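Local coordinates for protein eukaryotic translation initiation factor 5A-2 (Arabidopsis thaliana, PDB 3HKS) that promotes translation elongation and termination by binding between the ribosomal exit and peptidyl sites and rescuing ribosomes stalled at polyproline and other stalling motifs, at residues H39-S53 against H66-D80. Sequence-based numbering, arbitrary orientation.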
ATOM      1  N   HIS A  39       4.457  -7.108  -6.410  1.00 16.01           N
ATOM      2  CA  HIS A  39       4.194  -7.438  -5.016  1.00 16.25           C
ATOM      3  C   HIS A  39       3.984  -8.931  -4.776  1.00 16.12           C
ATOM      4  O   HIS A  39       3.618  -9.691  -5.673  1.00 15.86           O
ATOM      5  CB  HIS A  39       2.987  -6.639  -4.480  1.00 16.41           C
ATOM      6  CG  HIS A  39       3.184  -5.156  -4.535  1.00 17.03           C
ATOM      7  ND1 HIS A  39       2.882  -4.409  -5.650  1.00 17.15           N
ATOM      8  CD2 HIS A  39       3.684  -4.287  -3.624  1.00 18.63           C
ATOM      9  CE1 HIS A  39       3.181  -3.141  -5.428  1.00 17.82           C
ATOM     10  NE2 HIS A  39       3.669  -3.039  -4.205  1.00 19.37           N
ATOM     11  N   ILE A  40       4.177  -9.316  -3.531  1.00 16.26           N
ATOM     12  CA  ILE A  40       4.095 -10.696  -3.103  1.00 17.24           C
ATOM     13  C   ILE A  40       3.684 -10.687  -1.628  1.00 16.75           C
ATOM     14  O   ILE A  40       3.983  -9.732  -0.912  1.00 16.59           O
ATOM     15  CB  ILE A  40       5.471 -11.387  -3.316  1.00 17.71           C
ATOM     16  CG1 ILE A  40       5.376 -12.912  -3.210  1.00 19.80           C
ATOM     17  CG2 ILE A  40       6.548 -10.812  -2.377  1.00 18.27           C
ATOM     18  CD1 ILE A  40       6.740 -13.609  -3.295  1.00 21.02           C
ATOM     19  N   VAL A  41       2.968 -11.716  -1.191  1.00 16.50           N
ATOM     20  CA  VAL A  41       2.694 -11.902   0.239  1.00 16.73           C
ATOM     21  C   VAL A  41       3.763 -12.820   0.842  1.00 17.80           C
ATOM     22  O   VAL A  41       3.997 -13.927   0.333  1.00 17.01           O
ATOM     23  CB  VAL A  41       1.276 -12.505   0.512  1.00 16.67           C
ATOM     24  CG1 VAL A  41       1.058 -12.740   1.987  1.00 15.55           C
ATOM     25  CG2 VAL A  41       0.182 -11.605  -0.042  1.00 15.25           C
ATOM     26  N   ILE A  42       4.421 -12.330   1.898  1.00 18.62           N
ATOM     27  CA  ILE A  42       5.359 -13.109   2.699  1.00 19.70           C
ATOM     28  C   ILE A  42       4.925 -12.967   4.150  1.00 21.38           C
ATOM     29  O   ILE A  42       4.749 -11.845   4.637  1.00 21.91           O
ATOM     30  CB  ILE A  42       6.834 -12.630   2.544  1.00 19.55           C
ATOM     31  CG1 ILE A  42       7.261 -12.648   1.073  1.00 18.54           C
ATOM     32  CG2 ILE A  42       7.775 -13.514   3.391  1.00 19.37           C
ATOM     33  CD1 ILE A  42       8.653 -12.041   0.791  1.00 18.07           C
ATOM     34  N   LYS A  43       4.720 -14.096   4.826  1.00 22.95           N
ATOM     35  CA  LYS A  43       4.285 -14.125   6.235  1.00 24.82           C
ATOM     36  C   LYS A  43       3.068 -13.218   6.470  1.00 25.15           C
ATOM     37  O   LYS A  43       3.029 -12.448   7.441  1.00 25.26           O
ATOM     38  CB  LYS A  43       5.436 -13.739   7.183  1.00 25.23           C
ATOM     39  CG  LYS A  43       6.806 -14.349   6.838  1.00 27.65           C
ATOM     40  CD  LYS A  43       7.151 -15.521   7.732  1.00 33.54           C
ATOM     41  CE  LYS A  43       7.848 -15.045   9.009  1.00 37.45           C
ATOM     42  NZ  LYS A  43       9.169 -14.384   8.730  1.00 39.30           N
ATOM     43  N   ASN A  44       2.096 -13.324   5.561  1.00 25.36           N
ATOM     44  CA  ASN A  44       0.841 -12.564   5.583  1.00 25.34           C
ATOM     45  C   ASN A  44       1.026 -11.038   5.507  1.00 24.27           C
ATOM     46  O   ASN A  44       0.160 -10.280   5.934  1.00 24.83           O
ATOM     47  CB  ASN A  44      -0.048 -13.004   6.768  1.00 26.38           C
ATOM     48  CG  ASN A  44      -1.562 -12.863   6.477  1.00 30.16           C
ATOM     49  OD1 ASN A  44      -2.307 -12.321   7.298  1.00 33.75           O
ATOM     50  ND2 ASN A  44      -2.017 -13.368   5.318  1.00 32.55           N
ATOM     51  N   ARG A  45       2.154 -10.606   4.942  1.00 22.81           N
ATOM     52  CA  ARG A  45       2.476  -9.184   4.808  1.00 21.63           C
ATOM     53  C   ARG A  45       2.607  -8.806   3.335  1.00 20.55           C
ATOM     54  O   ARG A  45       3.255  -9.508   2.577  1.00 20.08           O
ATOM     55  CB  ARG A  45       3.772  -8.823   5.565  1.00 21.50           C
ATOM     56  CG  ARG A  45       3.722  -9.028   7.082  1.00 22.37           C
ATOM     57  CD  ARG A  45       2.656  -8.140   7.757  1.00 22.99           C
ATOM     58  NE  ARG A  45       2.858  -6.739   7.405  1.00 24.57           N
ATOM     59  CZ  ARG A  45       1.961  -5.771   7.571  1.00 26.22           C
ATOM     60  NH1 ARG A  45       0.769  -6.037   8.092  1.00 26.33           N
ATOM     61  NH2 ARG A  45       2.261  -4.530   7.207  1.00 26.35           N
ATOM     62  N   PRO A  46       1.963  -7.704   2.922  1.00 20.11           N
ATOM     63  CA  PRO A  46       2.130  -7.258   1.527  1.00 19.49           C
ATOM     64  C   PRO A  46       3.480  -6.571   1.320  1.00 19.01           C
ATOM     65  O   PRO A  46       3.782  -5.593   1.999  1.00 19.07           O
ATOM     66  CB  PRO A  46       0.956  -6.291   1.318  1.00 19.38           C
ATOM     67  CG  PRO A  46       0.621  -5.771   2.739  1.00 19.81           C
ATOM     68  CD  PRO A  46       1.025  -6.860   3.702  1.00 19.50           C
ATOM     69  N   CYS A  47       4.297  -7.093   0.401  1.00 18.21           N
ATOM     70  CA  CYS A  47       5.642  -6.570   0.208  1.00 17.37           C
ATOM     71  C   CYS A  47       5.892  -6.237  -1.244  1.00 17.27           C
ATOM     72  O   CYS A  47       5.367  -6.909  -2.126  1.00 17.27           O
ATOM     73  CB  CYS A  47       6.696  -7.568   0.689  1.00 16.68           C
ATOM     74  SG  CYS A  47       6.435  -8.226   2.322  1.00 17.72           S
ATOM     75  N   LYS A  48       6.702  -5.209  -1.491  1.00 17.52           N
ATOM     76  CA  LYS A  48       7.135  -4.899  -2.851  1.00 18.05           C
ATOM     77  C   LYS A  48       8.430  -5.628  -3.131  1.00 17.91           C
ATOM     78  O   LYS A  48       9.361  -5.557  -2.339  1.00 17.84           O
ATOM     79  CB  LYS A  48       7.332  -3.396  -3.076  1.00 18.31           C
ATOM     80  CG  LYS A  48       7.957  -3.097  -4.440  1.00 20.27           C
ATOM     81  CD  LYS A  48       7.980  -1.631  -4.797  1.00 24.55           C
ATOM     82  CE  LYS A  48       6.891  -1.348  -5.823  1.00 28.05           C
ATOM     83  NZ  LYS A  48       7.200  -0.189  -6.696  1.00 31.38           N
ATOM     84  N   VAL A  49       8.480  -6.317  -4.267  1.00 18.40           N
ATOM     85  CA  VAL A  49       9.659  -7.089  -4.666  1.00 18.66           C
ATOM     86  C   VAL A  49      10.787  -6.166  -5.149  1.00 19.55           C
ATOM     87  O   VAL A  49      10.616  -5.414  -6.124  1.00 19.53           O
ATOM     88  CB  VAL A  49       9.318  -8.174  -5.745  1.00 18.59           C
ATOM     89  CG1 VAL A  49      10.569  -8.960  -6.132  1.00 17.61           C
ATOM     90  CG2 VAL A  49       8.246  -9.128  -5.226  1.00 15.89           C
ATOM     91  N   VAL A  50      11.927  -6.243  -4.462  1.00 20.00           N
ATOM     92  CA  VAL A  50      13.117  -5.444  -4.797  1.00 21.50           C
ATOM     93  C   VAL A  50      14.265  -6.262  -5.438  1.00 22.38           C
ATOM     94  O   VAL A  50      15.091  -5.713  -6.175  1.00 22.96           O
ATOM     95  CB  VAL A  50      13.636  -4.585  -3.574  1.00 21.34           C
ATOM     96  CG1 VAL A  50      12.600  -3.513  -3.176  1.00 19.94           C
ATOM     97  CG2 VAL A  50      14.004  -5.458  -2.374  1.00 20.96           C
ATOM     98  N   GLU A  51      14.297  -7.570  -5.184  1.00 22.84           N
ATOM     99  CA  GLU A  51      15.292  -8.454  -5.803  1.00 23.68           C
ATOM    100  C   GLU A  51      14.682  -9.818  -6.146  1.00 23.07           C
ATOM    101  O   GLU A  51      13.993 -10.419  -5.322  1.00 22.90           O
ATOM    102  CB  GLU A  51      16.513  -8.640  -4.875  1.00 23.99           C
ATOM    103  CG  GLU A  51      17.219  -7.321  -4.460  1.00 28.42           C
ATOM    104  CD  GLU A  51      18.253  -7.487  -3.334  1.00 33.70           C
ATOM    105  OE1 GLU A  51      18.327  -6.593  -2.448  1.00 34.82           O
ATOM    106  OE2 GLU A  51      18.996  -8.501  -3.340  1.00 36.41           O
ATOM    107  N   VAL A  52      14.934 -10.294  -7.363  1.00 22.79           N
ATOM    108  CA  VAL A  52      14.588 -11.662  -7.755  1.00 22.26           C
ATOM    109  C   VAL A  52      15.829 -12.350  -8.295  1.00 22.10           C
ATOM    110  O   VAL A  52      16.488 -11.824  -9.200  1.00 21.58           O
ATOM    111  CB  VAL A  52      13.524 -11.715  -8.893  1.00 22.66           C
ATOM    112  CG1 VAL A  52      13.115 -13.169  -9.178  1.00 22.50           C
ATOM    113  CG2 VAL A  52      12.302 -10.857  -8.563  1.00 22.00           C
ATOM    114  N   SER A  53      16.140 -13.528  -7.750  1.00 21.34           N
ATOM    115  CA  SER A  53      17.136 -14.409  -8.370  1.00 20.90           C
ATOM    116  C   SER A  53      16.658 -15.868  -8.448  1.00 20.60           C
ATOM    117  O   SER A  53      15.735 -16.278  -7.733  1.00 20.71           O
ATOM    118  CB  SER A  53      18.500 -14.298  -7.674  1.00 20.51           C
ATOM    119  OG  SER A  53      18.443 -14.713  -6.327  1.00 21.10           O
ATOM    120  N   HIS A  66      14.169 -16.848  -5.688  1.00 17.36           N
ATOM    121  CA  HIS A  66      14.590 -16.317  -4.401  1.00 18.18           C
ATOM    122  C   HIS A  66      14.157 -14.854  -4.349  1.00 17.65           C
ATOM    123  O   HIS A  66      14.643 -14.032  -5.121  1.00 17.69           O
ATOM    124  CB  HIS A  66      16.125 -16.432  -4.250  1.00 19.03           C
ATOM    125  CG  HIS A  66      16.657 -17.825  -4.422  1.00 21.81           C
ATOM    126  ND1 HIS A  66      17.465 -18.435  -3.486  1.00 24.47           N
ATOM    127  CD2 HIS A  66      16.483 -18.734  -5.413  1.00 23.25           C
ATOM    128  CE1 HIS A  66      17.766 -19.655  -3.894  1.00 24.56           C
ATOM    129  NE2 HIS A  66      17.180 -19.862  -5.059  1.00 23.56           N
ATOM    130  N   PHE A  67      13.247 -14.532  -3.437  1.00 17.48           N
ATOM    131  CA  PHE A  67      12.702 -13.168  -3.343  1.00 17.32           C
ATOM    132  C   PHE A  67      13.269 -12.376  -2.181  1.00 17.73           C
ATOM    133  O   PHE A  67      13.363 -12.881  -1.058  1.00 17.81           O
ATOM    134  CB  PHE A  67      11.172 -13.198  -3.218  1.00 16.19           C
ATOM    135  CG  PHE A  67      10.488 -13.801  -4.405  1.00 15.44           C
ATOM    136  CD1 PHE A  67      10.515 -13.166  -5.633  1.00 12.97           C
ATOM    137  CD2 PHE A  67       9.835 -15.020  -4.299  1.00 14.68           C
ATOM    138  CE1 PHE A  67       9.897 -13.731  -6.741  1.00 13.35           C
ATOM    139  CE2 PHE A  67       9.203 -15.590  -5.407  1.00 13.62           C
ATOM    140  CZ  PHE A  67       9.236 -14.946  -6.622  1.00 12.91           C
ATOM    141  N   VAL A  68      13.627 -11.124  -2.454  1.00 18.09           N
ATOM    142  CA  VAL A  68      13.805 -10.127  -1.389  1.00 18.67           C
ATOM    143  C   VAL A  68      12.720  -9.065  -1.600  1.00 18.65           C
ATOM    144  O   VAL A  68      12.572  -8.537  -2.697  1.00 18.59           O
ATOM    145  CB  VAL A  68      15.233  -9.486  -1.382  1.00 18.83           C
ATOM    146  CG1 VAL A  68      15.399  -8.538  -0.196  1.00 18.52           C
ATOM    147  CG2 VAL A  68      16.318 -10.569  -1.340  1.00 18.40           C
ATOM    148  N   ALA A  69      11.961  -8.765  -0.552  1.00 18.96           N
ATOM    149  CA  ALA A  69      10.827  -7.856  -0.682  1.00 19.82           C
ATOM    150  C   ALA A  69      10.680  -6.943   0.534  1.00 20.03           C
ATOM    151  O   ALA A  69      11.131  -7.285   1.624  1.00 20.98           O
ATOM    152  CB  ALA A  69       9.524  -8.654  -0.943  1.00 19.32           C
ATOM    153  N   ILE A  70      10.051  -5.783   0.351  1.00 20.19           N
ATOM    154  CA  ILE A  70       9.927  -4.798   1.443  1.00 19.92           C
ATOM    155  C   ILE A  70       8.464  -4.584   1.844  1.00 19.82           C
ATOM    156  O   ILE A  70       7.635  -4.201   1.011  1.00 19.02           O
ATOM    157  CB  ILE A  70      10.596  -3.430   1.066  1.00 20.02           C
ATOM    158  CG1 ILE A  70      12.061  -3.621   0.621  1.00 20.44           C
ATOM    159  CG2 ILE A  70      10.463  -2.396   2.213  1.00 19.37           C
ATOM    160  CD1 ILE A  70      13.012  -4.106   1.690  1.00 20.60           C
ATOM    161  N   ASP A  71       8.150  -4.848   3.112  1.00 20.04           N
ATOM    162  CA  ASP A  71       6.801  -4.629   3.643  1.00 20.99           C
ATOM    163  C   ASP A  71       6.353  -3.199   3.311  1.00 21.35           C
ATOM    164  O   ASP A  71       7.042  -2.239   3.678  1.00 21.58           O
ATOM    165  CB  ASP A  71       6.800  -4.861   5.150  1.00 20.87           C
ATOM    166  CG  ASP A  71       5.417  -4.819   5.752  1.00 22.16           C
ATOM    167  OD1 ASP A  71       4.637  -3.885   5.453  1.00 22.44           O
ATOM    168  OD2 ASP A  71       5.112  -5.722   6.558  1.00 24.29           O
ATOM    169  N   ILE A  72       5.224  -3.059   2.605  1.00 21.33           N
ATOM    170  CA  ILE A  72       4.805  -1.741   2.079  1.00 21.14           C
ATOM    171  C   ILE A  72       4.308  -0.738   3.135  1.00 21.56           C
ATOM    172  O   ILE A  72       4.207   0.455   2.856  1.00 21.17           O
ATOM    173  CB  ILE A  72       3.800  -1.844   0.881  1.00 21.00           C
ATOM    174  CG1 ILE A  72       2.396  -2.235   1.348  1.00 19.76           C
ATOM    175  CG2 ILE A  72       4.351  -2.779  -0.225  1.00 20.95           C
ATOM    176  CD1 ILE A  72       1.322  -2.163   0.235  1.00 17.45           C
ATOM    177  N   PHE A  73       4.015  -1.229   4.338  1.00 22.34           N
ATOM    178  CA  PHE A  73       3.586  -0.378   5.446  1.00 23.86           C
ATOM    179  C   PHE A  73       4.675  -0.195   6.508  1.00 24.87           C
ATOM    180  O   PHE A  73       4.811   0.893   7.064  1.00 25.60           O
ATOM    181  CB  PHE A  73       2.310  -0.923   6.100  1.00 23.75           C
ATOM    182  CG  PHE A  73       1.123  -0.958   5.178  1.00 23.72           C
ATOM    183  CD1 PHE A  73       0.531   0.224   4.739  1.00 23.37           C
ATOM    184  CD2 PHE A  73       0.601  -2.171   4.744  1.00 21.96           C
ATOM    185  CE1 PHE A  73      -0.557   0.196   3.886  1.00 23.13           C
ATOM    186  CE2 PHE A  73      -0.495  -2.208   3.892  1.00 22.11           C
ATOM    187  CZ  PHE A  73      -1.074  -1.026   3.463  1.00 22.96           C
ATOM    188  N   THR A  74       5.447  -1.247   6.786  1.00 25.65           N
ATOM    189  CA  THR A  74       6.429  -1.218   7.876  1.00 26.19           C
ATOM    190  C   THR A  74       7.861  -1.017   7.386  1.00 27.05           C
ATOM    191  O   THR A  74       8.760  -0.709   8.182  1.00 26.69           O
ATOM    192  CB  THR A  74       6.362  -2.473   8.776  1.00 26.23           C
ATOM    193  OG1 THR A  74       6.947  -3.589   8.098  1.00 26.01           O
ATOM    194  CG2 THR A  74       4.921  -2.804   9.175  1.00 25.18           C
ATOM    195  N   ALA A  75       8.066  -1.183   6.075  1.00 27.82           N
ATOM    196  CA  ALA A  75       9.392  -1.053   5.458  1.00 28.60           C
ATOM    197  C   ALA A  75      10.396  -2.137   5.887  1.00 28.78           C
ATOM    198  O   ALA A  75      11.585  -2.058   5.561  1.00 29.01           O
ATOM    199  CB  ALA A  75       9.975   0.359   5.691  1.00 28.99           C
ATOM    200  N   LYS A  76       9.919  -3.146   6.612  1.00 28.88           N
ATOM    201  CA  LYS A  76      10.768  -4.282   6.965  1.00 29.59           C
ATOM    202  C   LYS A  76      11.049  -5.176   5.749  1.00 29.07           C
ATOM    203  O   LYS A  76      10.169  -5.403   4.911  1.00 28.67           O
ATOM    204  CB  LYS A  76      10.151  -5.088   8.110  1.00 29.82           C
ATOM    205  CG  LYS A  76      10.226  -4.355   9.455  1.00 32.92           C
ATOM    206  CD  LYS A  76       9.390  -5.073  10.529  1.00 37.61           C
ATOM    207  CE  LYS A  76       9.481  -4.364  11.884  1.00 38.70           C
ATOM    208  NZ  LYS A  76       8.748  -5.140  12.935  1.00 41.58           N
ATOM    209  N   LYS A  77      12.285  -5.657   5.662  1.00 28.73           N
ATOM    210  CA  LYS A  77      12.708  -6.554   4.595  1.00 28.28           C
ATOM    211  C   LYS A  77      12.280  -7.973   4.932  1.00 27.32           C
ATOM    212  O   LYS A  77      12.516  -8.437   6.049  1.00 26.89           O
ATOM    213  CB  LYS A  77      14.224  -6.486   4.409  1.00 28.91           C
ATOM    214  CG  LYS A  77      14.803  -7.503   3.420  1.00 30.44           C
ATOM    215  CD  LYS A  77      16.196  -7.095   2.949  1.00 33.97           C
ATOM    216  CE  LYS A  77      17.280  -7.541   3.927  1.00 38.15           C
ATOM    217  NZ  LYS A  77      18.587  -6.844   3.650  1.00 40.30           N
ATOM    218  N   LEU A  78      11.632  -8.644   3.978  1.00 25.73           N
ATOM    219  CA  LEU A  78      11.266 -10.058   4.146  1.00 24.76           C
ATOM    220  C   LEU A  78      11.752 -10.867   2.953  1.00 23.78           C
ATOM    221  O   LEU A  78      12.005 -10.317   1.889  1.00 23.79           O
ATOM    222  CB  LEU A  78       9.754 -10.237   4.358  1.00 24.45           C
ATOM    223  CG  LEU A  78       9.147  -9.777   5.688  1.00 24.76           C
ATOM    224  CD1 LEU A  78       7.659  -9.560   5.554  1.00 23.14           C
ATOM    225  CD2 LEU A  78       9.434 -10.773   6.827  1.00 25.71           C
ATOM    226  N   GLU A  79      11.892 -12.175   3.133  1.00 23.30           N
ATOM    227  CA  GLU A  79      12.443 -13.038   2.077  1.00 22.72           C
ATOM    228  C   GLU A  79      11.679 -14.352   1.965  1.00 21.77           C
ATOM    229  O   GLU A  79      11.080 -14.818   2.932  1.00 21.04           O
ATOM    230  CB  GLU A  79      13.931 -13.335   2.330  1.00 22.89           C
ATOM    231  CG  GLU A  79      14.843 -12.118   2.343  1.00 25.33           C
ATOM    232  CD  GLU A  79      16.291 -12.475   2.688  1.00 29.10           C
ATOM    233  OE1 GLU A  79      16.678 -12.331   3.872  1.00 30.79           O
ATOM    234  OE2 GLU A  79      17.029 -12.909   1.782  1.00 28.46           O
ATOM    235  N   ASP A  80      11.734 -14.955   0.780  1.00 21.14           N
ATOM    236  CA  ASP A  80      11.114 -16.252   0.545  1.00 20.67           C
ATOM    237  C   ASP A  80      11.900 -16.953  -0.556  1.00 19.43           C
ATOM    238  O   ASP A  80      12.505 -16.301  -1.402  1.00 18.63           O
ATOM    239  CB  ASP A  80       9.647 -16.063   0.113  1.00 21.16           C
ATOM    240  CG  ASP A  80       8.710 -17.149   0.654  1.00 24.09           C
ATOM    241  OD1 ASP A  80       9.191 -18.153   1.236  1.00 24.57           O
ATOM    242  OD2 ASP A  80       7.467 -16.984   0.495  1.00 28.98           O
TER
HETATM  243  O   HOH W   1      17.164 -12.700  -4.308  1.00 30.46           O
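Arg45 and Asp71 form a side-on salt bridge, one guanidinium nitrogen to each carboxylate oxygen: NE reaches OD2 at 2.6 Å in a nearly straight bond, and NH2 donates to OD1 on its syn side. The two planes lie only 23° apart. The arginine chain gets there by bending at chi2 and chi3, while Pro46 CD covers one guanidinium face. OD1 of Asp71 also accepts from the backbone N of Phe73 (2.9 Å), an Asx turn, and from that of Thr74, which extends it to an Asx motif and ties the carboxylate to the loop after strand 66-71; NH1 of Arg45 makes a second salt bridge with Glu154, which begins a strand of the C-terminal OB-fold domain.

Backbone hydrogen bonds join strands 45-53 and 66-71 as antiparallel neighbours, from Ile72 N to Pro46 O at one end to His66 N on Ser53 O at the other. Midway the register slips at a classic beta bulge, where Val50 and Glu51 both face Val68 and its carbonyl takes both their N-H groups. These strands are the central pair of a four-stranded antiparallel sheet in the SH3-like N-terminal domain, and strand 39-42 crosses 66-71 at 88°.

Apolar contacts gather on the side of the sheet bearing Cys47, Val49, Ala69 and Phe67. Ile40 swings CG1 opposite the backbone N (chi1 -166°), which carries CD1 over one face of the Phe67 ring, a CH-pi contact 3.9 Å from the centroid. Ala69 CB sits tightly against Cys47 CB (3.4 Å) and also meets Ile42 CD1, whereas Leu78 CD1 packs on Cys47 SG at 3.7 Å. On the other face, Glu51 runs alongside Val68, and one water bridges Ser53 OG and His66 O.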